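Local coordinates for protein gene activator AphA (Vibrio cholerae, PDB 1YG2) that activates virulence genes as a winged helix transcription factor with a PadR-like region, probably binding DNA as a dimer, at residues D94-K99 with L113-L118; Q106-Y111 with A173-M178; K124-Y129 with L159-W164. All coordinates share one frame; numbering follows the deposited sequence.

Contact 1 (D94-K99 with L113-L118)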
loop_
_atom_site.group_PDB
_atom_site.type_symbol
_atom_site.label_atom_id
_atom_site.label_comp_id
_atom_site.label_asym_id
_atom_site.label_seq_id
_atom_site.Cartn_x
_atom_site.Cartn_y
_atom_site.Cartn_z
ATOM N N ASP A 94 2.347 -7.397 -3.272
ATOM C CA ASP A 94 2.385 -6.491 -4.407
ATOM C C ASP A 94 2.022 -7.094 -5.755
ATOM O O ASP A 94 2.756 -7.913 -6.318
ATOM C CB ASP A 94 3.756 -5.831 -4.500
ATOM C CG ASP A 94 3.795 -4.750 -5.550
ATOM O OD1 ASP A 94 4.387 -4.963 -6.620
ATOM O OD2 ASP A 94 3.214 -3.679 -5.305
ATOM N N GLU A 95 0.892 -6.642 -6.286
ATOM C CA GLU A 95 0.394 -7.123 -7.564
ATOM C C GLU A 95 1.330 -6.801 -8.724
ATOM O O GLU A 95 1.484 -7.598 -9.645
ATOM C CB GLU A 95 -0.987 -6.530 -7.842
ATOM C CG GLU A 95 -1.745 -7.263 -8.932
ATOM C CD GLU A 95 -2.260 -8.619 -8.476
ATOM O OE1 GLU A 95 -1.818 -9.109 -7.414
ATOM O OE2 GLU A 95 -3.108 -9.195 -9.190
ATOM N N PHE A 96 1.954 -5.633 -8.692
ATOM C CA PHE A 96 2.863 -5.262 -9.771
ATOM C C PHE A 96 4.075 -6.170 -9.791
ATOM O O PHE A 96 4.554 -6.565 -10.855
ATOM C CB PHE A 96 3.317 -3.813 -9.608
ATOM C CG PHE A 96 2.212 -2.825 -9.783
ATOM C CD1 PHE A 96 1.701 -2.129 -8.690
ATOM C CD2 PHE A 96 1.667 -2.603 -11.041
ATOM C CE1 PHE A 96 0.658 -1.230 -8.847
ATOM C CE2 PHE A 96 0.623 -1.708 -11.215
ATOM C CZ PHE A 96 0.116 -1.017 -10.116
ATOM N N SER A 97 4.574 -6.499 -8.605
ATOM C CA SER A 97 5.732 -7.374 -8.492
ATOM C C SER A 97 5.327 -8.769 -8.940
ATOM O O SER A 97 6.068 -9.438 -9.658
ATOM C CB SER A 97 6.234 -7.421 -7.051
ATOM O OG SER A 97 6.742 -6.155 -6.660
ATOM N N ALA A 98 4.143 -9.195 -8.513
ATOM C CA ALA A 98 3.631 -10.504 -8.884
ATOM C C ALA A 98 3.536 -10.635 -10.411
ATOM O O ALA A 98 3.906 -11.654 -10.968
ATOM C CB ALA A 98 2.265 -10.721 -8.246
ATOM N N LYS A 99 3.048 -9.597 -11.083
ATOM C CA LYS A 99 2.940 -9.630 -12.537
ATOM C C LYS A 99 4.341 -9.618 -13.154
ATOM O O LYS A 99 4.605 -10.311 -14.133
ATOM C CB LYS A 99 2.158 -8.416 -13.050
ATOM C CG LYS A 99 0.679 -8.371 -12.671
ATOM C CD LYS A 99 -0.152 -9.361 -13.453
ATOM C CE LYS A 99 -1.653 -9.227 -13.125
ATOM N NZ LYS A 99 -2.288 -8.012 -13.718
ATOM N N LEU A 113 2.973 -2.140 -21.076
ATOM C CA LEU A 113 2.072 -1.066 -21.460
ATOM C C LEU A 113 1.206 -0.626 -20.289
ATOM O O LEU A 113 0.926 0.560 -20.122
ATOM C CB LEU A 113 1.191 -1.517 -22.624
ATOM C CG LEU A 113 1.954 -1.976 -23.869
ATOM C CD1 LEU A 113 0.961 -2.488 -24.902
ATOM C CD2 LEU A 113 2.784 -0.826 -24.435
ATOM N N GLN A 114 0.779 -1.584 -19.477
ATOM C CA GLN A 114 -0.045 -1.267 -18.320
ATOM C C GLN A 114 0.788 -0.527 -17.273
ATOM O O GLN A 114 0.272 0.297 -16.522
ATOM C CB GLN A 114 -0.632 -2.549 -17.722
ATOM C CG GLN A 114 -1.644 -3.241 -18.636
ATOM C CD GLN A 114 -2.114 -4.588 -18.102
ATOM O OE1 GLN A 114 -2.608 -4.692 -16.976
ATOM N NE2 GLN A 114 -1.967 -5.628 -18.918
ATOM N N LEU A 115 2.083 -0.821 -17.237
ATOM C CA LEU A 115 2.982 -0.183 -16.284
ATOM C C LEU A 115 3.270 1.248 -16.740
ATOM O O LEU A 115 3.072 2.204 -15.988
ATOM C CB LEU A 115 4.286 -0.981 -16.181
ATOM C CG LEU A 115 5.240 -0.664 -15.028
ATOM C CD1 LEU A 115 4.544 -0.887 -13.695
ATOM C CD2 LEU A 115 6.465 -1.553 -15.129
ATOM N N ALA A 116 3.731 1.387 -17.980
ATOM C CA ALA A 116 4.039 2.699 -18.539
ATOM C C ALA A 116 2.833 3.615 -18.390
ATOM O O ALA A 116 2.975 4.809 -18.121
ATOM C CB ALA A 116 4.422 2.566 -20.006
ATOM N N GLU A 117 1.644 3.051 -18.557
ATOM C CA GLU A 117 0.428 3.833 -18.423
ATOM C C GLU A 117 0.265 4.372 -17.008
ATOM O O GLU A 117 0.072 5.569 -16.821
ATOM C CB GLU A 117 -0.801 2.996 -18.770
ATOM C CG GLU A 117 -2.104 3.704 -18.430
ATOM C CD GLU A 117 -3.056 2.831 -17.637
ATOM O OE1 GLU A 117 -2.590 1.830 -17.049
ATOM O OE2 GLU A 117 -4.266 3.153 -17.595
ATOM N N LEU A 118 0.337 3.490 -16.013
ATOM C CA LEU A 118 0.175 3.910 -14.623
ATOM C C LEU A 118 1.288 4.829 -14.120
ATOM O O LEU A 118 1.121 5.533 -13.122
ATOM C CB LEU A 118 0.051 2.689 -13.702
ATOM C CG LEU A 118 -1.335 2.034 -13.617
ATOM C CD1 LEU A 118 -1.301 0.891 -12.620
ATOM C CD2 LEU A 118 -2.375 3.060 -13.179
#

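Contact 2 (Q106-Y111 with A173-M178)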
loop_
_atom_site.group_PDB
_atom_site.type_symbol
_atom_site.label_atom_id
_atom_site.label_comp_id
_atom_site.label_asym_id
_atom_site.label_seq_id
_atom_site.Cartn_x
_atom_site.Cartn_y
_atom_site.Cartn_z
ATOM N N GLN A 106 5.473 -15.064 -19.477
ATOM C CA GLN A 106 4.403 -14.415 -20.229
ATOM C C GLN A 106 4.958 -13.336 -21.149
ATOM O O GLN A 106 6.074 -12.853 -20.952
ATOM C CB GLN A 106 3.400 -13.763 -19.272
ATOM C CG GLN A 106 2.739 -14.703 -18.275
ATOM C CD GLN A 106 1.623 -15.526 -18.886
ATOM O OE1 GLN A 106 1.850 -16.358 -19.761
ATOM N NE2 GLN A 106 0.404 -15.294 -18.425
ATOM N N SER A 107 4.178 -12.963 -22.157
ATOM C CA SER A 107 4.593 -11.915 -23.080
ATOM C C SER A 107 4.612 -10.642 -22.250
ATOM O O SER A 107 3.577 -10.213 -21.751
ATOM C CB SER A 107 3.583 -11.780 -24.223
ATOM O OG SER A 107 2.283 -11.502 -23.728
ATOM N N ALA A 108 5.791 -10.049 -22.096
ATOM C CA ALA A 108 5.940 -8.839 -21.295
ATOM C C ALA A 108 5.259 -7.612 -21.893
ATOM O O ALA A 108 5.209 -6.555 -21.263
ATOM C CB ALA A 108 7.423 -8.555 -21.071
ATOM N N GLU A 109 4.730 -7.767 -23.102
ATOM C CA GLU A 109 4.061 -6.685 -23.823
ATOM C C GLU A 109 2.911 -6.034 -23.056
ATOM O O GLU A 109 2.958 -4.842 -22.753
ATOM C CB GLU A 109 3.540 -7.207 -25.164
ATOM C CG GLU A 109 4.151 -8.543 -25.577
ATOM C CD GLU A 109 3.317 -9.274 -26.618
ATOM O OE1 GLU A 109 2.142 -9.597 -26.330
ATOM O OE2 GLU A 109 3.841 -9.527 -27.724
ATOM N N PRO A 110 1.856 -6.808 -22.736
ATOM C CA PRO A 110 0.704 -6.273 -22.004
ATOM C C PRO A 110 1.103 -5.581 -20.710
ATOM O O PRO A 110 0.611 -4.502 -20.398
ATOM C CB PRO A 110 -0.147 -7.515 -21.732
ATOM C CG PRO A 110 0.188 -8.412 -22.861
ATOM C CD PRO A 110 1.684 -8.251 -22.974
ATOM N N TYR A 111 1.997 -6.213 -19.959
ATOM C CA TYR A 111 2.438 -5.658 -18.692
ATOM C C TYR A 111 3.150 -4.323 -18.866
ATOM O O TYR A 111 2.808 -3.338 -18.214
ATOM C CB TYR A 111 3.372 -6.636 -17.974
ATOM C CG TYR A 111 3.729 -6.175 -16.581
ATOM C CD1 TYR A 111 2.735 -5.948 -15.633
ATOM C CD2 TYR A 111 5.052 -5.927 -16.220
ATOM C CE1 TYR A 111 3.044 -5.483 -14.363
ATOM C CE2 TYR A 111 5.373 -5.463 -14.951
ATOM C CZ TYR A 111 4.364 -5.243 -14.028
ATOM O OH TYR A 111 4.666 -4.784 -12.770
ATOM N N ALA A 173 12.966 -0.191 -17.658
ATOM C CA ALA A 173 14.277 -0.293 -18.283
ATOM C C ALA A 173 14.668 -1.753 -18.473
ATOM O O ALA A 173 15.054 -2.158 -19.567
ATOM C CB ALA A 173 15.318 0.416 -17.436
ATOM N N GLU A 174 14.571 -2.537 -17.405
ATOM C CA GLU A 174 14.922 -3.950 -17.464
ATOM C C GLU A 174 14.118 -4.692 -18.519
ATOM O O GLU A 174 14.627 -5.597 -19.180
ATOM C CB GLU A 174 14.688 -4.617 -16.108
ATOM C CG GLU A 174 15.585 -4.120 -14.991
ATOM C CD GLU A 174 17.055 -4.355 -15.266
ATOM O OE1 GLU A 174 17.424 -5.483 -15.658
ATOM O OE2 GLU A 174 17.844 -3.406 -15.085
ATOM N N LEU A 175 12.856 -4.314 -18.667
ATOM C CA LEU A 175 11.991 -4.964 -19.640
ATOM C C LEU A 175 12.463 -4.750 -21.082
ATOM O O LEU A 175 11.902 -5.327 -22.015
ATOM C CB LEU A 175 10.543 -4.487 -19.455
ATOM C CG LEU A 175 9.851 -5.041 -18.197
ATOM C CD1 LEU A 175 8.496 -4.391 -17.996
ATOM C CD2 LEU A 175 9.698 -6.548 -18.327
ATOM N N ASN A 176 13.503 -3.935 -21.255
ATOM C CA ASN A 176 14.064 -3.672 -22.581
ATOM C C ASN A 176 15.411 -4.363 -22.732
ATOM O O ASN A 176 15.637 -5.108 -23.681
ATOM C CB ASN A 176 14.253 -2.170 -22.820
ATOM C CG ASN A 176 12.964 -1.391 -22.691
ATOM O OD1 ASN A 176 11.881 -1.910 -22.952
ATOM N ND2 ASN A 176 13.078 -0.126 -22.299
ATOM N N ALA A 177 16.304 -4.104 -21.786
ATOM C CA ALA A 177 17.636 -4.688 -21.806
ATOM C C ALA A 177 17.626 -6.215 -21.797
ATOM O O ALA A 177 18.656 -6.840 -22.055
ATOM C CB ALA A 177 18.451 -4.167 -20.625
ATOM N N MET A 178 16.474 -6.812 -21.493
ATOM C CA MET A 178 16.356 -8.270 -21.463
ATOM C C MET A 178 15.966 -8.789 -22.842
ATOM O O MET A 178 16.443 -9.836 -23.284
ATOM C CB MET A 178 15.298 -8.720 -20.446
ATOM C CG MET A 178 13.854 -8.441 -20.880
ATOM S SD MET A 178 12.589 -9.410 -19.999
ATOM C CE MET A 178 12.565 -10.924 -21.005
#

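Contact 3 (K124-Y129 with L159-W164)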
loop_
_atom_site.group_PDB
_atom_site.type_symbol
_atom_site.label_atom_id
_atom_site.label_comp_id
_atom_site.label_asym_id
_atom_site.label_seq_id
_atom_site.Cartn_x
_atom_site.Cartn_y
_atom_site.Cartn_z
ATOM N N LYS A 124 1.328 12.526 -13.214
ATOM C CA LYS A 124 0.329 13.585 -13.201
ATOM C C LYS A 124 -0.120 13.840 -11.769
ATOM O O LYS A 124 -0.288 14.979 -11.358
ATOM C CB LYS A 124 -0.899 13.201 -14.036
ATOM C CG LYS A 124 -0.645 13.045 -15.522
ATOM C CD LYS A 124 -1.946 12.810 -16.287
ATOM C CE LYS A 124 -2.666 11.547 -15.810
ATOM N NZ LYS A 124 -3.928 11.293 -16.567
ATOM N N LEU A 125 -0.331 12.767 -11.019
ATOM C CA LEU A 125 -0.771 12.887 -9.637
ATOM C C LEU A 125 0.292 13.570 -8.771
ATOM O O LEU A 125 -0.035 14.365 -7.895
ATOM C CB LEU A 125 -1.093 11.501 -9.076
ATOM C CG LEU A 125 -1.872 11.454 -7.763
ATOM C CD1 LEU A 125 -3.194 12.205 -7.920
ATOM C CD2 LEU A 125 -2.122 9.999 -7.375
ATOM N N VAL A 126 1.562 13.268 -9.017
ATOM C CA VAL A 126 2.637 13.877 -8.239
ATOM C C VAL A 126 2.694 15.370 -8.529
ATOM O O VAL A 126 2.857 16.184 -7.621
ATOM C CB VAL A 126 4.004 13.226 -8.566
ATOM C CG1 VAL A 126 5.143 14.075 -8.020
ATOM C CG2 VAL A 126 4.063 11.833 -7.955
ATOM N N ALA A 127 2.543 15.721 -9.803
ATOM C CA ALA A 127 2.564 17.116 -10.225
ATOM C C ALA A 127 1.452 17.875 -9.524
ATOM O O ALA A 127 1.653 18.987 -9.033
ATOM C CB ALA A 127 2.385 17.204 -11.740
ATOM N N HIS A 128 0.278 17.257 -9.482
ATOM C CA HIS A 128 -0.902 17.827 -8.842
ATOM C C HIS A 128 -0.615 18.156 -7.377
ATOM O O HIS A 128 -0.861 19.270 -6.905
ATOM C CB HIS A 128 -2.053 16.821 -8.935
ATOM C CG HIS A 128 -3.243 17.172 -8.096
ATOM N ND1 HIS A 128 -4.024 18.282 -8.334
ATOM C CD2 HIS A 128 -3.797 16.545 -7.030
ATOM C CE1 HIS A 128 -5.008 18.324 -7.452
ATOM N NE2 HIS A 128 -4.894 17.281 -6.649
ATOM N N TYR A 129 -0.085 17.170 -6.663
ATOM C CA TYR A 129 0.226 17.334 -5.255
ATOM C C TYR A 129 1.303 18.388 -5.027
ATOM O O TYR A 129 1.233 19.149 -4.073
ATOM C CB TYR A 129 0.627 15.975 -4.672
ATOM C CG TYR A 129 -0.560 15.046 -4.505
ATOM C CD1 TYR A 129 -0.414 13.656 -4.569
ATOM C CD2 TYR A 129 -1.835 15.562 -4.263
ATOM C CE1 TYR A 129 -1.516 12.804 -4.400
ATOM C CE2 TYR A 129 -2.936 14.728 -4.089
ATOM C CZ TYR A 129 -2.771 13.353 -4.160
ATOM O OH TYR A 129 -3.874 12.544 -3.984
ATOM N N LEU A 159 5.842 11.448 -1.522
ATOM C CA LEU A 159 7.048 10.655 -1.325
ATOM C C LEU A 159 6.903 9.214 -1.781
ATOM O O LEU A 159 7.774 8.682 -2.476
ATOM C CB LEU A 159 7.460 10.713 0.147
ATOM C CG LEU A 159 7.861 12.122 0.602
ATOM C CD1 LEU A 159 8.106 12.164 2.107
ATOM C CD2 LEU A 159 9.121 12.537 -0.153
ATOM N N VAL A 160 5.803 8.580 -1.400
ATOM C CA VAL A 160 5.573 7.198 -1.780
ATOM C C VAL A 160 5.379 7.069 -3.282
ATOM O O VAL A 160 6.060 6.278 -3.942
ATOM C CB VAL A 160 4.341 6.626 -1.058
ATOM C CG1 VAL A 160 4.029 5.241 -1.587
ATOM C CG2 VAL A 160 4.606 6.560 0.431
ATOM N N ARG A 161 4.456 7.858 -3.818
ATOM C CA ARG A 161 4.169 7.835 -5.245
ATOM C C ARG A 161 5.446 8.073 -6.047
ATOM O O ARG A 161 5.680 7.422 -7.063
ATOM C CB ARG A 161 3.142 8.911 -5.585
ATOM C CG ARG A 161 2.375 8.628 -6.844
ATOM C CD ARG A 161 1.485 7.425 -6.638
ATOM N NE ARG A 161 0.578 7.240 -7.763
ATOM C CZ ARG A 161 -0.500 6.470 -7.725
ATOM N NH1 ARG A 161 -0.806 5.813 -6.613
ATOM N NH2 ARG A 161 -1.274 6.361 -8.795
ATOM N N GLN A 162 6.270 9.008 -5.584
ATOM C CA GLN A 162 7.530 9.309 -6.258
ATOM C C GLN A 162 8.444 8.098 -6.203
ATOM O O GLN A 162 9.143 7.784 -7.169
ATOM C CB GLN A 162 8.223 10.500 -5.598
ATOM C CG GLN A 162 7.723 11.858 -6.077
ATOM C CD GLN A 162 8.394 13.024 -5.358
ATOM O OE1 GLN A 162 8.504 14.123 -5.903
ATOM N NE2 GLN A 162 8.828 12.793 -4.124
ATOM N N ALA A 163 8.438 7.413 -5.066
ATOM C CA ALA A 163 9.269 6.234 -4.918
ATOM C C ALA A 163 8.779 5.156 -5.880
ATOM O O ALA A 163 9.572 4.457 -6.496
ATOM C CB ALA A 163 9.218 5.728 -3.476
ATOM N N TRP A 164 7.465 5.030 -6.019
ATOM C CA TRP A 164 6.918 4.017 -6.913
ATOM C C TRP A 164 7.263 4.307 -8.381
ATOM O O TRP A 164 7.527 3.387 -9.164
ATOM C CB TRP A 164 5.406 3.920 -6.740
ATOM C CG TRP A 164 4.826 2.796 -7.519
ATOM C CD1 TRP A 164 4.673 1.498 -7.110
ATOM C CD2 TRP A 164 4.360 2.851 -8.871
ATOM N NE1 TRP A 164 4.139 0.743 -8.129
ATOM C CE2 TRP A 164 3.937 1.545 -9.219
ATOM C CE3 TRP A 164 4.260 3.875 -9.823
ATOM C CZ2 TRP A 164 3.420 1.239 -10.481
ATOM C CZ3 TRP A 164 3.743 3.567 -11.082
ATOM C CH2 TRP A 164 3.329 2.258 -11.397
#

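Contact 1 (D94-K99 with L113-L118)
In the helical C-terminal part of AphA, the short helix 95-101 lies beside the start of the long helix 108-136, and Phe96 joins them by reaching across to Leu115 and Leu118. The contact is apolar and buried. Leu118 sends its CD1 methyl to the far edge of the Phe96 ring, close to the ring plane: Leu118 CD1 sits 3.5 Å from Phe96 CZ and equally near CE2, and the two side chains cross at about a right angle. Leu115 touches more loosely and obliquely, its CD1 4.3 Å from Phe96 CD2. With the Phe96 CG anti to its own carbonyl carbon (chi1 -66°), the ring's outer end comes nearer to the leucines than its CB does.

Asp94 caps the turn that carries Phe96. As the N-cap residue it accepts from the backbone N of Ser97 and also from Ser97 OG, which lies 2.6 Å from Asp94 OD1. The two donors reach that oxygen from opposite faces of the carboxylate plane.

Around the pair, Trp164 and Trp167 of helix 145-177 pack on Phe96, and Trp164 also meets Leu115. Thr87 and His89 of the second subunit reach the same phenylalanine, so the contact made by two helices is surrounded by a third helix of its own chain and by the partner subunit.

Contact 2 (Q106-Y111 with A173-M178)
The phenol ring of Tyr111 meets Leu175 at a slant, Leu175 CD1 lying 4.2 Å from Tyr111 CD2. The rest of the ring has other company, with Lys99 and Leu100 of helix 95-101, Cys103 of the following loop and Phe83 of the second subunit all packing on Tyr111. Its phenol oxygen makes a weak hydrogen bond to the carbonyl oxygen of Phe96, a slight link to the short helix.

Leu175 works as a fork. While one methyl goes to the tyrosine, the other goes to Ala108: Leu175 CD2 lies 4.1 Å from Ala108 CB, so the two branches span one turn of the opposing segment. With CG anti to the carbonyl carbon of Leu175 (chi1 -72°), the two methyls are brought against Tyr111 and Ala108. Tyr111 in turn holds its CG anti to the backbone N (chi1 -173°), which presents the CD2 side of the ring to Leu175 CD1, and the two side chains cross at roughly a right angle. The backbones come nearest at the same place, the CA of Ala108 and the CA of Leu175 being 7.4 Å apart.

Behind Leu175 the backbone winds tightly. Ala173 O accepts from Asn176 N at 2.9 Å and also from Ala177 N at 3.2 Å, so one carbonyl serves two amides. Asn176 adds a weak hydrogen bond from Arg112 to its OD1.

With helix 108-136 beginning here and helix 145-177 finishing, this small apolar cluster closes the open end of an antiparallel helical hairpin, far from the bend that joins its two arms.

Contact 3 (K124-Y129 with L159-W164)
Arg161 and Gln162, the two residues that lean on Leu125 and Val126, ride on a helical turn held by the bond from Trp164 N to Val160 O, at 2.8 Å. Across the interface itself the meeting is one of methyls with the carbon and guanidinium parts of longer chains.

Leu125 puts its CD2 methyl over one face of the Arg161 guanidinium, 3.7 Å above the plane and offset toward the rim. From there Leu125 CD2 is 3.9 Å from both NE and CZ of Arg161. The arginine gets there by bending at its second torsion (chi2 68°) and then running nearly straight; the two side chains cross at about a right angle.

Val126 sits between two neighbours and gives each a different methyl. Its CG2 rests against the arginine stem, 3.8 Å from Arg161 CG. Its CG1 turns to the glutamine, where Val126 CG1 and Gln162 CG stand 3.9 Å apart. Gln162 is extended beyond CG, and its OE1 also comes near the same methyl.

Leu158 and Ile165 of helix 145-177 pack on Val126 as well, while His89 of the second subunit packs on Arg161. The axes of the two segments approach to 9.8 Å, with 150° between their N-to-C directions. This is the side-by-side packing of the two arms of an antiparallel helical hairpin, with the buried Val126 set between the chains of Arg161 and Gln162.

From the N terminus, the chain runs through the winged helix elements and reaches 94-99. Contact 1 is opened there and contact 2 at 106-111, before 113-118 closes contact 1; the two therefore cross. Helix 108-136 carries on through 124-129; after its end the chain turns back, and helix 145-177 closes contact 3 at 159-164 and, lastly, contact 2 at 173-178. Contact 3 thus lies wholly within the span of contact 2, about 24 Å away between centres. Contacts 2 and 3 pin the hairpin at two levels, while contact 1 adds helix 95-101 to it and touches both of the others.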